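Local coordinates for uncharacterized protein (Bordetella bronchiseptica, PDB 4XG0) that belongs to the DUF1537 family, whose members are kinases of acid-sugar catabolism, and probably phosphorylates such a substrate, at residues W285-L289 with A290-D294. Sequence-based numbering, arbitrary orientation.
Sequences WAPTL and AQLAD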
ATOM      1  N   TRP A 285      24.342   5.148  -8.133  1.00 33.17           N
ATOM      2  CA  TRP A 285      25.777   5.012  -8.342  1.00 35.47           C
ATOM      3  C   TRP A 285      25.943   4.390  -9.709  1.00 28.14           C
ATOM      4  O   TRP A 285      25.510   3.251  -9.932  1.00 26.49           O
ATOM      5  CB  TRP A 285      26.398   4.102  -7.271  1.00 29.46           C
ATOM      6  CG  TRP A 285      27.872   4.088  -7.233  1.00 31.14           C
ATOM      7  CD1 TRP A 285      28.702   5.170  -7.211  1.00 30.41           C
ATOM      8  CD2 TRP A 285      28.724   2.929  -7.167  1.00 27.51           C
ATOM      9  NE1 TRP A 285      30.020   4.758  -7.143  1.00 28.62           N
ATOM     10  CE2 TRP A 285      30.056   3.389  -7.110  1.00 28.28           C
ATOM     11  CE3 TRP A 285      28.489   1.558  -7.177  1.00 25.89           C
ATOM     12  CZ2 TRP A 285      31.144   2.521  -7.052  1.00 31.48           C
ATOM     13  CZ3 TRP A 285      29.579   0.698  -7.116  1.00 26.89           C
ATOM     14  CH2 TRP A 285      30.876   1.184  -7.046  1.00 28.83           C
ATOM     15  N   ALA A 286      26.520   5.155 -10.635  1.00 28.31           N
ATOM     16  CA  ALA A 286      26.785   4.677 -11.987  1.00 28.24           C
ATOM     17  C   ALA A 286      28.257   4.827 -12.329  1.00 34.46           C
ATOM     18  O   ALA A 286      28.647   5.715 -13.089  1.00 32.22           O
ATOM     19  CB  ALA A 286      25.938   5.472 -12.987  1.00 34.21           C
ATOM     20  N   PRO A 287      29.101   3.959 -11.759  1.00 29.73           N
ATOM     21  CA  PRO A 287      30.546   4.067 -11.960  1.00 27.55           C
ATOM     22  C   PRO A 287      31.028   3.563 -13.309  1.00 28.66           C
ATOM     23  O   PRO A 287      30.383   2.738 -13.930  1.00 31.44           O
ATOM     24  CB  PRO A 287      31.106   3.159 -10.853  1.00 26.86           C
ATOM     25  CG  PRO A 287      30.082   2.116 -10.675  1.00 27.01           C
ATOM     26  CD  PRO A 287      28.743   2.834 -10.876  1.00 32.73           C
ATOM     27  N   THR A 288      32.180   4.061 -13.738  1.00 32.38           N
ATOM     28  CA  THR A 288      32.876   3.513 -14.881  1.00 34.16           C
ATOM     29  C   THR A 288      33.547   2.221 -14.447  1.00 38.62           C
ATOM     30  O   THR A 288      33.571   1.904 -13.261  1.00 35.18           O
ATOM     31  CB  THR A 288      33.978   4.455 -15.353  1.00 37.55           C
ATOM     32  OG1 THR A 288      34.980   4.533 -14.337  1.00 34.07           O
ATOM     33  CG2 THR A 288      33.418   5.827 -15.598  1.00 34.85           C
ATOM     34  N   LEU A 289      34.103   1.488 -15.405  1.00 36.08           N
ATOM     35  CA  LEU A 289      34.778   0.239 -15.116  1.00 37.11           C
ATOM     36  C   LEU A 289      35.910   0.468 -14.136  1.00 39.57           C
ATOM     37  O   LEU A 289      36.109  -0.318 -13.211  1.00 42.95           O
ATOM     38  CB  LEU A 289      35.363  -0.341 -16.392  1.00 40.40           C
ATOM     39  CG  LEU A 289      34.360  -1.043 -17.298  1.00 38.10           C
ATOM     40  CD1 LEU A 289      35.083  -1.452 -18.561  1.00 39.49           C
ATOM     41  CD2 LEU A 289      33.797  -2.245 -16.560  1.00 35.20           C
ATOM     42  N   ALA A 290      36.669   1.534 -14.360  1.00 35.67           N
ATOM     43  CA  ALA A 290      37.777   1.861 -13.470  1.00 40.50           C
ATOM     44  C   ALA A 290      37.269   2.183 -12.059  1.00 40.18           C
ATOM     45  O   ALA A 290      37.832   1.716 -11.066  1.00 36.52           O
ATOM     46  CB  ALA A 290      38.560   3.021 -14.019  1.00 36.33           C
ATOM     47  N   GLN A 291      36.199   2.966 -11.963  1.00 39.59           N
ATOM     48  CA  GLN A 291      35.655   3.331 -10.644  1.00 37.70           C
ATOM     49  C   GLN A 291      35.079   2.139  -9.891  1.00 31.04           C
ATOM     50  O   GLN A 291      35.267   2.006  -8.669  1.00 34.63           O
ATOM     51  CB  GLN A 291      34.595   4.433 -10.791  1.00 42.92           C
ATOM     52  CG  GLN A 291      35.168   5.781 -11.264  1.00 43.09           C
ATOM     53  CD  GLN A 291      34.086   6.785 -11.657  1.00 45.16           C
ATOM     54  OE1 GLN A 291      32.987   6.416 -12.084  1.00 34.17           O
ATOM     55  NE2 GLN A 291      34.393   8.062 -11.493  1.00 50.62           N
ATOM     56  N   LEU A 292      34.362   1.272 -10.602  1.00 30.30           N
ATOM     57  CA  LEU A 292      33.781   0.096  -9.995  1.00 27.19           C
ATOM     58  C   LEU A 292      34.854  -0.777  -9.289  1.00 27.62           C
ATOM     59  O   LEU A 292      34.569  -1.363  -8.237  1.00 28.82           O
ATOM     60  CB  LEU A 292      33.008  -0.697 -11.037  1.00 26.51           C
ATOM     61  CG  LEU A 292      32.363  -1.973 -10.536  1.00 28.12           C
ATOM     62  CD1 LEU A 292      31.511  -1.740  -9.299  1.00 28.02           C
ATOM     63  CD2 LEU A 292      31.542  -2.536 -11.689  1.00 32.65           C
ATOM     64  N   ALA A 293      36.069  -0.852  -9.854  1.00 32.92           N
ATOM     65  CA  ALA A 293      37.149  -1.636  -9.244  1.00 33.99           C
ATOM     66  C   ALA A 293      37.922  -0.873  -8.163  1.00 35.31           C
ATOM     67  O   ALA A 293      38.861  -1.413  -7.584  1.00 35.78           O
ATOM     68  CB  ALA A 293      38.124  -2.139 -10.328  1.00 37.35           C
ATOM     69  N   ASP A 294      37.525   0.368  -7.892  1.00 31.17           N
ATOM     70  CA  ASP A 294      38.239   1.254  -6.976  1.00 31.87           C
ATOM     71  C   ASP A 294      37.431   1.428  -5.695  1.00 30.76           C
ATOM     72  O   ASP A 294      36.368   2.060  -5.690  1.00 29.93           O
ATOM     73  CB  ASP A 294      38.444   2.610  -7.647  1.00 38.36           C
ATOM     74  CG  ASP A 294      39.399   3.507  -6.877  1.00 43.11           C
ATOM     75  OD1 ASP A 294      39.603   3.278  -5.664  1.00 41.46           O
ATOM     76  OD2 ASP A 294      39.940   4.449  -7.494  1.00 45.90           O
TER
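Thr-288 is the N-cap of the short helix 289-292: its O accepts from Leu-292 N at 2.8 Å, and a weak bond from Ala-293 N to Leu-289 O follows. Side chains close the N-terminus as a capping box. Thr-288 OG1 takes the N-H of Gln-291 at 3.1 Å. With chi1 at 66°, OG1 lies between the backbone N and the carbonyl carbon, where it can meet this N-H. In return, Gln-291 OE1 accepts from Thr-288 N at 3.0 Å. This bond is nearly straight (167° at the hydrogen), although the donor sits 24° off the plane of the amide carbonyl. The two bonds together restrain the rotation of both side chains. Pro-287 leads into the cap, its CB against Gln-291 CB at 3.7 Å. Pro-287 CG lies over the centre of one face of the Trp-285 ring, 3.6 Å above the plane. Leu-292 CD1 comes to the indole obliquely, 3.7 Å from Trp-285 CH2. Trp-285 NE1 is hydrogen-bonded to Asn-297 OD1, and the indole stacks with Trp-301. The loop and cap lead from strand 283-285, outermost in the mixed sheet of this chain, into helix 289-292, whose Leu-289 and Leu-292 pack on Val-335 of helix 334-349.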